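PDB 7BVE: integral membrane indolylacetylinositol arabinosyltransferase EmbC from Mycolicibacterium smegmatis, which probably polymerises arabinose into the arabinan of the mycobacterial cell wall, acting as a membrane-embedded arabinosyltransferase. Local coordinates for residues A65-V70 and T144-K149; V612-A617 and M650-S655; F632-S637 and V702-G707; Q740-G745 and Y823-A828. All blocks are in the same frame, centred on the assembly; numbering follows the deposited sequence.

Overall arrangement
Starting at the N terminus, contact 1 closes a loop of 73 residues, which includes the separate four-stranded sheet of residues 90-129, by pairing two neighbouring strands of the concanavalin-like domain. The chain then continues into the main transmembrane region. Contact 2 packs helix 602-619 against helix 647-668, closing a connection of 32 residues. Contact 3 crosses it: from that connection the loop 632-637 reaches out to helix 688-710. The centres of contacts 2 and 3 are about 24 Å apart. Contact 4 follows in series in the C-terminal domain, where two loops close a stretch of 77 residues about 17 Å from contact 3 between nearest atoms. Contacts 1 and 2 are about 67 Å apart between centres.

Contact 1. Residues A65-V70 and T144-K149; sequences ATDLTV and TAHADK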
loop_
_atom_site.group_PDB
_atom_site.type_symbol
_atom_site.label_atom_id
_atom_site.label_comp_id
_atom_site.label_asym_id
_atom_site.label_seq_id
_atom_site.Cartn_x
_atom_site.Cartn_y
_atom_site.Cartn_z
ATOM N N ALA A 65 13.977 -36.496 9.791
ATOM C CA ALA A 65 13.473 -37.855 9.859
ATOM C C ALA A 65 12.480 -37.961 11.003
ATOM O O ALA A 65 12.480 -37.140 11.919
ATOM C CB ALA A 65 14.617 -38.845 10.061
ATOM N N THR A 66 11.631 -38.982 10.954
ATOM C CA THR A 66 10.696 -39.180 12.055
ATOM C C THR A 66 11.336 -39.856 13.261
ATOM O O THR A 66 10.675 -39.997 14.290
ATOM C CB THR A 66 9.490 -39.996 11.583
ATOM O OG1 THR A 66 9.914 -41.296 11.168
ATOM C CG2 THR A 66 8.817 -39.316 10.421
ATOM N N ASP A 67 12.603 -40.244 13.163
ATOM C CA ASP A 67 13.298 -41.067 14.138
ATOM C C ASP A 67 14.779 -41.018 13.810
ATOM O O ASP A 67 15.143 -40.958 12.639
ATOM C CB ASP A 67 12.781 -42.507 14.086
ATOM C CG ASP A 67 13.472 -43.414 15.067
ATOM O OD1 ASP A 67 13.167 -43.335 16.269
ATOM O OD2 ASP A 67 14.324 -44.217 14.632
ATOM N N LEU A 68 15.621 -41.036 14.835
ATOM C CA LEU A 68 17.063 -41.001 14.641
ATOM C C LEU A 68 17.731 -41.656 15.834
ATOM O O LEU A 68 17.336 -41.423 16.974
ATOM C CB LEU A 68 17.560 -39.565 14.455
ATOM C CG LEU A 68 19.050 -39.327 14.231
ATOM C CD1 LEU A 68 19.540 -40.063 13.023
ATOM C CD2 LEU A 68 19.296 -37.858 14.056
ATOM N N THR A 69 18.730 -42.492 15.569
ATOM C CA THR A 69 19.377 -43.262 16.630
ATOM C C THR A 69 20.813 -43.544 16.216
ATOM O O THR A 69 21.039 -44.289 15.262
ATOM C CB THR A 69 18.621 -44.562 16.891
ATOM O OG1 THR A 69 17.310 -44.275 17.390
ATOM C CG2 THR A 69 19.355 -45.425 17.895
ATOM N N VAL A 70 21.773 -42.974 16.932
ATOM C CA VAL A 70 23.185 -43.224 16.679
ATOM C C VAL A 70 23.820 -43.753 17.960
ATOM O O VAL A 70 23.408 -43.398 19.066
ATOM C CB VAL A 70 23.880 -41.949 16.131
ATOM C CG1 VAL A 70 23.813 -40.815 17.090
ATOM C CG2 VAL A 70 25.315 -42.205 15.742
ATOM N N THR A 144 19.487 -40.393 20.881
ATOM C CA THR A 144 18.163 -40.631 20.328
ATOM C C THR A 144 17.480 -39.288 20.123
ATOM O O THR A 144 17.615 -38.388 20.949
ATOM C CB THR A 144 17.328 -41.521 21.263
ATOM O OG1 THR A 144 18.061 -42.705 21.587
ATOM C CG2 THR A 144 16.051 -41.959 20.600
ATOM N N ALA A 145 16.762 -39.141 19.011
ATOM C CA ALA A 145 16.025 -37.916 18.737
ATOM C C ALA A 145 14.608 -38.242 18.295
ATOM O O ALA A 145 14.394 -39.157 17.501
ATOM C CB ALA A 145 16.713 -37.076 17.666
ATOM N N HIS A 146 13.641 -37.492 18.821
ATOM C CA HIS A 146 12.239 -37.639 18.467
ATOM C C HIS A 146 11.605 -36.260 18.406
ATOM O O HIS A 146 12.269 -35.241 18.596
ATOM C CB HIS A 146 11.474 -38.500 19.472
ATOM C CG HIS A 146 11.934 -39.916 19.532
ATOM N ND1 HIS A 146 11.697 -40.817 18.519
ATOM C CD2 HIS A 146 12.580 -40.602 20.503
ATOM C CE1 HIS A 146 12.197 -41.991 18.852
ATOM N NE2 HIS A 146 12.738 -41.889 20.051
ATOM N N ALA A 147 10.295 -36.233 18.178
ATOM C CA ALA A 147 9.564 -34.978 18.066
ATOM C C ALA A 147 9.290 -34.318 19.406
ATOM O O ALA A 147 8.822 -33.178 19.423
ATOM C CB ALA A 147 8.244 -35.210 17.335
ATOM N N ASP A 148 9.572 -34.993 20.518
ATOM C CA ASP A 148 9.292 -34.449 21.839
ATOM C C ASP A 148 10.541 -34.316 22.702
ATOM O O ASP A 148 10.630 -33.390 23.514
ATOM C CB ASP A 148 8.248 -35.316 22.534
ATOM C CG ASP A 148 8.604 -36.780 22.514
ATOM O OD1 ASP A 148 9.601 -37.141 21.864
ATOM O OD2 ASP A 148 7.884 -37.578 23.146
ATOM N N LYS A 149 11.516 -35.208 22.541
ATOM C CA LYS A 149 12.728 -35.115 23.342
ATOM C C LYS A 149 13.924 -35.691 22.594
ATOM O O LYS A 149 13.790 -36.646 21.827
ATOM C CB LYS A 149 12.553 -35.825 24.691
ATOM C CG LYS A 149 12.275 -37.308 24.600
ATOM C CD LYS A 149 12.173 -37.930 25.973
ATOM C CE LYS A 149 11.923 -39.424 25.872
ATOM N NZ LYS A 149 11.815 -40.069 27.209
#
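Leu68 and Ala145 face each other as an antiparallel hydrogen-bonded pair, and their two backbone bonds differ in quality. Ala145 N reaches Leu68 O over 3.1 Å with a fairly straight N-H...O angle of 162°, whereas Leu68 N to Ala145 O, at 3.5 Å, is weak. Leu68 O has more company: the hydroxyl of Thr69 leans back on it in a weak bond, and Thr144 CA offers a CA-H...O contact at 3.5 Å. Next along, Thr69 and Thr144 form the non-hydrogen-bonded pair, with OG1 of Thr69 lying 4.2 Å from CG2 of Thr144. These strands, 67-71 and 140-145, are neighbours in the antiparallel sheet of the concanavalin-like domain. The other edge of 67-71 pairs with strand 201-203, where Thr203 bonds both the backbone of Thr66 and its OG1. On the face that carries Leu68 and Ala145, their CB atoms meet at 4.2 Å. Where strand 140-145 gives way to a turn, Asp67 and His146 run alongside each other. With CG of Asp67 anti to N (chi1 180°), OD1 lies by the C-H corner CE1 of His146, nearer to it than to either ring nitrogen, the carboxylate and ring planes being 42° apart.

Contact 2. Residues V612-A617 and M650-S655; sequences VLFVTA and MLLGLS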
loop_
_atom_site.group_PDB
_atom_site.type_symbol
_atom_site.label_atom_id
_atom_site.label_comp_id
_atom_site.label_asym_id
_atom_site.label_seq_id
_atom_site.Cartn_x
_atom_site.Cartn_y
_atom_site.Cartn_z
ATOM N N VAL A 612 -16.513 6.477 -19.797
ATOM C CA VAL A 612 -15.594 5.611 -20.537
ATOM C C VAL A 612 -14.237 6.287 -20.713
ATOM O O VAL A 612 -13.185 5.682 -20.462
ATOM C CB VAL A 612 -16.207 5.220 -21.894
ATOM C CG1 VAL A 612 -15.203 4.494 -22.742
ATOM C CG2 VAL A 612 -17.413 4.346 -21.691
ATOM N N LEU A 613 -14.243 7.562 -21.119
ATOM C CA LEU A 613 -12.989 8.306 -21.262
ATOM C C LEU A 613 -12.267 8.499 -19.935
ATOM O O LEU A 613 -11.035 8.527 -19.905
ATOM C CB LEU A 613 -13.246 9.662 -21.905
ATOM C CG LEU A 613 -13.545 9.700 -23.392
ATOM C CD1 LEU A 613 -13.997 11.073 -23.767
ATOM C CD2 LEU A 613 -12.290 9.362 -24.133
ATOM N N PHE A 614 -13.002 8.596 -18.828
ATOM C CA PHE A 614 -12.351 8.763 -17.533
ATOM C C PHE A 614 -11.649 7.489 -17.079
ATOM O O PHE A 614 -10.524 7.550 -16.569
ATOM C CB PHE A 614 -13.356 9.215 -16.480
ATOM C CG PHE A 614 -12.748 9.413 -15.129
ATOM C CD1 PHE A 614 -11.915 10.488 -14.888
ATOM C CD2 PHE A 614 -13.001 8.524 -14.101
ATOM C CE1 PHE A 614 -11.344 10.668 -13.653
ATOM C CE2 PHE A 614 -12.431 8.703 -12.862
ATOM C CZ PHE A 614 -11.605 9.775 -12.640
ATOM N N VAL A 615 -12.283 6.323 -17.248
ATOM C CA VAL A 615 -11.579 5.104 -16.837
ATOM C C VAL A 615 -10.453 4.764 -17.814
ATOM O O VAL A 615 -9.449 4.145 -17.425
ATOM C CB VAL A 615 -12.541 3.913 -16.645
ATOM C CG1 VAL A 615 -13.559 4.214 -15.570
ATOM C CG2 VAL A 615 -13.221 3.522 -17.933
ATOM N N THR A 616 -10.561 5.203 -19.070
ATOM C CA THR A 616 -9.444 5.022 -19.993
ATOM C C THR A 616 -8.280 5.941 -19.636
ATOM O O THR A 616 -7.117 5.558 -19.785
ATOM C CB THR A 616 -9.927 5.256 -21.418
ATOM O OG1 THR A 616 -11.073 4.436 -21.651
ATOM C CG2 THR A 616 -8.875 4.858 -22.416
ATOM N N ALA A 617 -8.575 7.149 -19.141
ATOM C CA ALA A 617 -7.534 8.028 -18.617
ATOM C C ALA A 617 -6.872 7.437 -17.384
ATOM O O ALA A 617 -5.661 7.568 -17.196
ATOM C CB ALA A 617 -8.122 9.389 -18.272
ATOM N N MET A 650 -4.354 14.032 -21.716
ATOM C CA MET A 650 -5.152 14.225 -22.922
ATOM C C MET A 650 -6.524 13.577 -22.786
ATOM O O MET A 650 -7.547 14.174 -23.152
ATOM C CB MET A 650 -4.413 13.645 -24.120
ATOM C CG MET A 650 -3.090 14.308 -24.429
ATOM S SD MET A 650 -2.230 13.430 -25.747
ATOM C CE MET A 650 -0.677 14.304 -25.805
ATOM N N LEU A 651 -6.570 12.363 -22.236
ATOM C CA LEU A 651 -7.855 11.701 -22.057
ATOM C C LEU A 651 -8.681 12.348 -20.951
ATOM O O LEU A 651 -9.913 12.375 -21.044
ATOM C CB LEU A 651 -7.630 10.217 -21.794
ATOM C CG LEU A 651 -7.140 9.387 -22.978
ATOM C CD1 LEU A 651 -6.656 8.052 -22.505
ATOM C CD2 LEU A 651 -8.259 9.195 -23.973
ATOM N N LEU A 652 -8.033 12.918 -19.927
ATOM C CA LEU A 652 -8.773 13.669 -18.914
ATOM C C LEU A 652 -9.368 14.949 -19.489
ATOM O O LEU A 652 -10.499 15.321 -19.147
ATOM C CB LEU A 652 -7.863 13.991 -17.735
ATOM C CG LEU A 652 -8.525 14.661 -16.537
ATOM C CD1 LEU A 652 -9.483 13.710 -15.874
ATOM C CD2 LEU A 652 -7.492 15.146 -15.559
ATOM N N GLY A 653 -8.631 15.629 -20.371
ATOM C CA GLY A 653 -9.180 16.801 -21.031
ATOM C C GLY A 653 -10.358 16.477 -21.929
ATOM O O GLY A 653 -11.344 17.218 -21.968
ATOM N N LEU A 654 -10.286 15.347 -22.638
ATOM C CA LEU A 654 -11.424 14.918 -23.451
ATOM C C LEU A 654 -12.625 14.537 -22.589
ATOM O O LEU A 654 -13.774 14.764 -22.985
ATOM C CB LEU A 654 -11.020 13.750 -24.343
ATOM C CG LEU A 654 -10.045 14.067 -25.467
ATOM C CD1 LEU A 654 -9.607 12.797 -26.139
ATOM C CD2 LEU A 654 -10.705 14.983 -26.461
ATOM N N SER A 655 -12.381 13.978 -21.401
ATOM C CA SER A 655 -13.478 13.642 -20.496
ATOM C C SER A 655 -14.182 14.890 -19.970
ATOM O O SER A 655 -15.421 14.934 -19.892
ATOM C CB SER A 655 -12.946 12.808 -19.339
ATOM O OG SER A 655 -13.972 12.526 -18.417
#
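This is an apolar packing of two antiparallel helices, predicted to be transmembrane, in the GT-C-type membrane region: helix 602-619 lies against helix 647-668. The axes of these short segments approach to 8.3 Å and their directions differ by 164°. Small residues allow the closeness. Ala617 CB meets Leu651 CB at 3.7 Å, and at the other end Leu613 CB lies 4.1 Å from Ser655 CB. Leu651 works with both branches: CD2 meets CD2 of Leu613, whose side chain crosses it at about a right angle, while CD1 rests 3.9 Å from CG2 of Thr616. Leu613 CD1 settles by Leu654 CB at 4.0 Å. On the flank, CG of both Phe614 and Leu652 is anti to the backbone N (chi1 -180° and -175°), which sends the two side chains out side by side, and Leu652 CD1 touches the edge of the Phe614 ring at Phe614 CD1, 4.2 Å away. That flank continues into the second subunit, where Trp498 packs on Ala617 and Leu652 and Met566 on Phe614. Thr616 OG1 turns back to its own helix and bonds Val612 O at 2.7 Å, on the opposite face of that carbonyl from Thr616 N. Ser655 OG bonds Ala610 O and Thr648 OG1 bonds Ala617 O, so main-chain carbonyls take up the hydroxyls of this oily interface, and two of them tie helix to helix.

Contact 3. Residues F632-S637 and V702-G707; sequences FGVPWS and VSLTLG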
loop_
_atom_site.group_PDB
_atom_site.type_symbol
_atom_site.label_atom_id
_atom_site.label_comp_id
_atom_site.label_asym_id
_atom_site.label_seq_id
_atom_site.Cartn_x
_atom_site.Cartn_y
_atom_site.Cartn_z
ATOM N N PHE A 632 11.442 -7.485 -22.810
ATOM C CA PHE A 632 12.603 -7.112 -23.616
ATOM C C PHE A 632 12.142 -6.324 -24.831
ATOM O O PHE A 632 11.490 -6.865 -25.721
ATOM C CB PHE A 632 13.390 -8.335 -24.082
ATOM C CG PHE A 632 14.183 -9.035 -23.012
ATOM C CD1 PHE A 632 14.240 -8.564 -21.715
ATOM C CD2 PHE A 632 14.944 -10.140 -23.344
ATOM C CE1 PHE A 632 14.988 -9.217 -20.763
ATOM C CE2 PHE A 632 15.702 -10.786 -22.398
ATOM C CZ PHE A 632 15.722 -10.325 -21.108
ATOM N N GLY A 633 12.502 -5.045 -24.894
ATOM C CA GLY A 633 12.299 -4.242 -26.082
ATOM C C GLY A 633 10.956 -3.559 -26.196
ATOM O O GLY A 633 10.710 -2.883 -27.198
ATOM N N VAL A 634 10.096 -3.696 -25.200
ATOM C CA VAL A 634 8.716 -3.206 -25.285
ATOM C C VAL A 634 8.705 -1.697 -25.072
ATOM O O VAL A 634 9.418 -1.203 -24.182
ATOM C CB VAL A 634 7.850 -3.936 -24.250
ATOM C CG1 VAL A 634 6.455 -3.391 -24.179
ATOM C CG2 VAL A 634 7.787 -5.390 -24.593
ATOM N N PRO A 635 7.964 -0.923 -25.873
ATOM C CA PRO A 635 7.905 0.526 -25.655
ATOM C C PRO A 635 7.172 0.912 -24.383
ATOM O O PRO A 635 6.134 0.342 -24.047
ATOM C CB PRO A 635 7.163 1.035 -26.893
ATOM C CG PRO A 635 6.438 -0.129 -27.413
ATOM C CD PRO A 635 7.298 -1.305 -27.127
ATOM N N TRP A 636 7.733 1.910 -23.694
ATOM C CA TRP A 636 7.238 2.481 -22.437
ATOM C C TRP A 636 7.126 1.447 -21.328
ATOM O O TRP A 636 6.240 1.528 -20.483
ATOM C CB TRP A 636 5.899 3.204 -22.592
ATOM C CG TRP A 636 5.917 4.352 -23.524
ATOM C CD1 TRP A 636 6.635 5.490 -23.390
ATOM C CD2 TRP A 636 5.054 4.554 -24.644
ATOM N NE1 TRP A 636 6.352 6.350 -24.413
ATOM C CE2 TRP A 636 5.371 5.801 -25.190
ATOM C CE3 TRP A 636 4.070 3.780 -25.260
ATOM C CZ2 TRP A 636 4.742 6.297 -26.320
ATOM C CZ3 TRP A 636 3.452 4.273 -26.376
ATOM C CH2 TRP A 636 3.785 5.518 -26.896
ATOM N N SER A 637 8.050 0.493 -21.292
ATOM C CA SER A 637 7.997 -0.576 -20.309
ATOM C C SER A 637 8.501 -0.154 -18.938
ATOM O O SER A 637 8.416 -0.946 -17.998
ATOM C CB SER A 637 8.795 -1.762 -20.825
ATOM O OG SER A 637 10.159 -1.435 -20.986
ATOM N N VAL A 702 0.171 -4.595 -30.703
ATOM C CA VAL A 702 1.213 -3.855 -31.407
ATOM C C VAL A 702 2.422 -3.595 -30.506
ATOM O O VAL A 702 3.561 -3.593 -30.986
ATOM C CB VAL A 702 0.592 -2.569 -31.993
ATOM C CG1 VAL A 702 1.622 -1.615 -32.529
ATOM C CG2 VAL A 702 -0.325 -2.932 -33.127
ATOM N N SER A 703 2.224 -3.457 -29.191
ATOM C CA SER A 703 3.364 -3.223 -28.309
ATOM C C SER A 703 4.253 -4.454 -28.193
ATOM O O SER A 703 5.484 -4.341 -28.241
ATOM C CB SER A 703 2.889 -2.770 -26.934
ATOM O OG SER A 703 2.261 -3.824 -26.245
ATOM N N LEU A 704 3.667 -5.649 -28.099
ATOM C CA LEU A 704 4.556 -6.818 -28.083
ATOM C C LEU A 704 5.105 -7.197 -29.459
ATOM O O LEU A 704 6.205 -7.761 -29.538
ATOM C CB LEU A 704 3.883 -8.010 -27.421
ATOM C CG LEU A 704 4.063 -7.916 -25.908
ATOM C CD1 LEU A 704 3.276 -8.933 -25.236
ATOM C CD2 LEU A 704 5.496 -8.175 -25.559
ATOM N N THR A 705 4.420 -6.851 -30.552
ATOM C CA THR A 705 5.023 -7.062 -31.867
ATOM C C THR A 705 6.205 -6.120 -32.095
ATOM O O THR A 705 7.232 -6.521 -32.656
ATOM C CB THR A 705 3.966 -6.891 -32.950
ATOM O OG1 THR A 705 2.854 -7.735 -32.651
ATOM C CG2 THR A 705 4.508 -7.299 -34.288
ATOM N N LEU A 706 6.108 -4.876 -31.614
ATOM C CA LEU A 706 7.244 -3.963 -31.704
ATOM C C LEU A 706 8.372 -4.366 -30.768
ATOM O O LEU A 706 9.539 -4.138 -31.083
ATOM C CB LEU A 706 6.816 -2.533 -31.407
ATOM C CG LEU A 706 6.049 -1.810 -32.495
ATOM C CD1 LEU A 706 5.606 -0.475 -31.973
ATOM C CD2 LEU A 706 6.952 -1.635 -33.682
ATOM N N GLY A 707 8.048 -4.951 -29.616
ATOM C CA GLY A 707 9.091 -5.504 -28.767
ATOM C C GLY A 707 9.840 -6.647 -29.426
ATOM O O GLY A 707 11.041 -6.813 -29.219
#
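Ser703 O takes a backbone hydrogen bond from Gly707 N at 3.0 Å, the regular helical bond, and is also met from across the contact by CD of Pro635, 3.7 Å away. CG1 of Val634 approaches the same oxygen more loosely. The serine's hydroxyl is occupied within the helix, bonding Glu700 O. At the C-terminal end of the segment the backbones themselves come together: CA of Gly707 points a CA-H at Gly633 O, 3.5 Å away with an angle of 151° at the hydrogen, and the CA atoms of Val634 and Gly707 are 4.2 Å apart. Both glycines lack a side chain where the two segments face each other, which is what lets loop and helix meet main chain to main chain. The loop, residues 632-637, lies between helices 602-619 and 647-668, both predicted to cross the membrane. It bends through a type II beta turn from Val634 to Ser637 and lies against helix 688-710, the last predicted transmembrane helix. Asn624, from the same connection, hydrogen-bonds Pro635 O and the backbone of Trp636. Ser637 OG returns weakly to Val634 O across the turn. The apolar part of the contact is carried mainly by Val634. With CG1 anti to the backbone N (chi1 174°), CG2 lies beside the N and meets CD2 of Leu704 at 3.7 Å, the two side chains crossing at a slant. Leu704 starts away from the loop, and its long arm brings CD2 back to the valine. Pro635 CD also comes within 4.5 Å of Leu706 CB.

Contact 4. Residues Q740-G745 and Y823-A828; sequences QNANAG and YGLNPA
Ala742 points its methyl at the chain of Tyr823 and Leu825, while Asn743, next in line, swings its amide alongside Gly824 and Asn826. Two irregular loops of the C-terminal domain meet here: residues 740-745, which follow strand 736-738, and residues 823-828, which precede strand 833-834. The first loop is folded as a type I beta turn from Asn741 to Ala744, with Ala742 and Asn743 at its two central positions. Ala742 points toward the other loop, whereas Asn743 gets there by the end of its side chain. Asn741 OD1 reaches forward to Asn743 N at 3.4 Å, a weak bond of the Asx-turn kind. Opposite, Tyr823 and Gly824 both have left-handed backbone angles, with phi 60° and 74°, and turn the chain beside the methyl of Ala742. CB of Ala742 lies 3.4 Å from Tyr823 O. The tyrosine ring, by contrast, leads away from this loop and packs on Ser1024 and Pro1026 of strand 1020-1029. Asn743 has CG anti to its own carbonyl carbon (chi1 -61°), which carries the amide across to the other loop, its CG 3.8 Å from both Gly824 O and Asn826 N. Leu825 approaches from the flank by its CD2 branch, which sits against both the methyl and the carbonyl of Ala742. The leucine is buried further by Met746 and Arg944, and Arg944 NH2 also makes a weak bond to Ala742 O. The nearest apolar approach within this cluster is Ala742 CB to Leu825 CD2, at 4.1 Å.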
loop_
_atom_site.group_PDB
_atom_site.type_symbol
_atom_site.label_atom_id
_atom_site.label_comp_id
_atom_site.label_asym_id
_atom_site.label_seq_id
_atom_site.Cartn_x
_atom_site.Cartn_y
_atom_site.Cartn_z
ATOM N N GLN A 740 33.757 -20.960 -19.764
ATOM C CA GLN A 740 34.071 -21.857 -18.666
ATOM C C GLN A 740 35.337 -21.413 -17.953
ATOM O O GLN A 740 35.324 -21.125 -16.753
ATOM C CB GLN A 740 34.221 -23.276 -19.199
ATOM C CG GLN A 740 32.938 -23.890 -19.685
ATOM C CD GLN A 740 33.159 -25.257 -20.271
ATOM O OE1 GLN A 740 34.292 -25.697 -20.433
ATOM N NE2 GLN A 740 32.079 -25.948 -20.580
ATOM N N ASN A 741 36.444 -21.344 -18.684
ATOM C CA ASN A 741 37.734 -20.971 -18.120
ATOM C C ASN A 741 37.945 -19.478 -18.346
ATOM O O ASN A 741 38.089 -19.035 -19.487
ATOM C CB ASN A 741 38.847 -21.787 -18.769
ATOM C CG ASN A 741 40.138 -21.736 -17.991
ATOM O OD1 ASN A 741 40.206 -21.140 -16.918
ATOM N ND2 ASN A 741 41.180 -22.352 -18.535
ATOM N N ALA A 742 37.977 -18.703 -17.264
ATOM C CA ALA A 742 38.169 -17.261 -17.353
ATOM C C ALA A 742 39.631 -16.853 -17.444
ATOM O O ALA A 742 39.929 -15.663 -17.344
ATOM C CB ALA A 742 37.521 -16.562 -16.159
ATOM N N ASN A 743 40.547 -17.802 -17.629
ATOM C CA ASN A 743 41.971 -17.519 -17.744
ATOM C C ASN A 743 42.488 -17.763 -19.152
ATOM O O ASN A 743 43.701 -17.846 -19.357
ATOM C CB ASN A 743 42.763 -18.375 -16.759
ATOM C CG ASN A 743 42.386 -18.110 -15.329
ATOM O OD1 ASN A 743 41.853 -18.983 -14.646
ATOM N ND2 ASN A 743 42.660 -16.901 -14.860
ATOM N N ALA A 744 41.592 -17.887 -20.127
ATOM C CA ALA A 744 41.978 -18.375 -21.444
ATOM C C ALA A 744 42.457 -17.252 -22.358
ATOM O O ALA A 744 43.608 -17.254 -22.801
ATOM C CB ALA A 744 40.807 -19.127 -22.081
ATOM N N GLY A 745 41.590 -16.287 -22.643
ATOM C CA GLY A 745 41.905 -15.304 -23.658
ATOM C C GLY A 745 42.541 -14.023 -23.167
ATOM O O GLY A 745 42.148 -12.939 -23.600
ATOM N N TYR A 823 35.363 -15.271 -10.348
ATOM C CA TYR A 823 35.185 -15.982 -11.612
ATOM C C TYR A 823 36.290 -16.995 -11.899
ATOM O O TYR A 823 36.493 -17.382 -13.054
ATOM C CB TYR A 823 35.047 -15.010 -12.794
ATOM C CG TYR A 823 33.910 -14.029 -12.642
ATOM C CD1 TYR A 823 32.600 -14.456 -12.617
ATOM C CD2 TYR A 823 34.151 -12.669 -12.599
ATOM C CE1 TYR A 823 31.558 -13.568 -12.483
ATOM C CE2 TYR A 823 33.114 -11.771 -12.476
ATOM C CZ TYR A 823 31.823 -12.228 -12.420
ATOM O OH TYR A 823 30.785 -11.342 -12.301
ATOM N N GLY A 824 37.011 -17.437 -10.875
ATOM C CA GLY A 824 38.058 -18.417 -11.065
ATOM C C GLY A 824 39.307 -17.880 -11.725
ATOM O O GLY A 824 39.939 -18.592 -12.512
ATOM N N LEU A 825 39.676 -16.640 -11.431
ATOM C CA LEU A 825 40.887 -16.056 -11.990
ATOM C C LEU A 825 42.089 -16.494 -11.166
ATOM O O LEU A 825 42.048 -16.459 -9.934
ATOM C CB LEU A 825 40.774 -14.536 -12.021
ATOM C CG LEU A 825 39.800 -13.927 -13.019
ATOM C CD1 LEU A 825 39.630 -12.456 -12.732
ATOM C CD2 LEU A 825 40.330 -14.125 -14.415
ATOM N N ASN A 826 43.149 -16.907 -11.844
ATOM C CA ASN A 826 44.344 -17.414 -11.186
ATOM C C ASN A 826 45.122 -16.261 -10.561
ATOM O O ASN A 826 45.530 -15.343 -11.286
ATOM C CB ASN A 826 45.214 -18.144 -12.203
ATOM C CG ASN A 826 46.258 -19.026 -11.559
ATOM O OD1 ASN A 826 46.322 -19.145 -10.338
ATOM N ND2 ASN A 826 47.089 -19.649 -12.382
ATOM N N PRO A 827 45.349 -16.262 -9.241
ATOM C CA PRO A 827 46.107 -15.160 -8.628
ATOM C C PRO A 827 47.575 -15.146 -8.999
ATOM O O PRO A 827 48.213 -14.090 -8.897
ATOM C CB PRO A 827 45.925 -15.403 -7.125
ATOM C CG PRO A 827 44.723 -16.267 -7.017
ATOM C CD PRO A 827 44.767 -17.147 -8.220
ATOM N N ALA A 828 48.131 -16.276 -9.431
ATOM C CA ALA A 828 49.534 -16.340 -9.811
ATOM C C ALA A 828 49.801 -15.822 -11.218
ATOM O O ALA A 828 50.961 -15.807 -11.638
ATOM C CB ALA A 828 50.040 -17.778 -9.698
#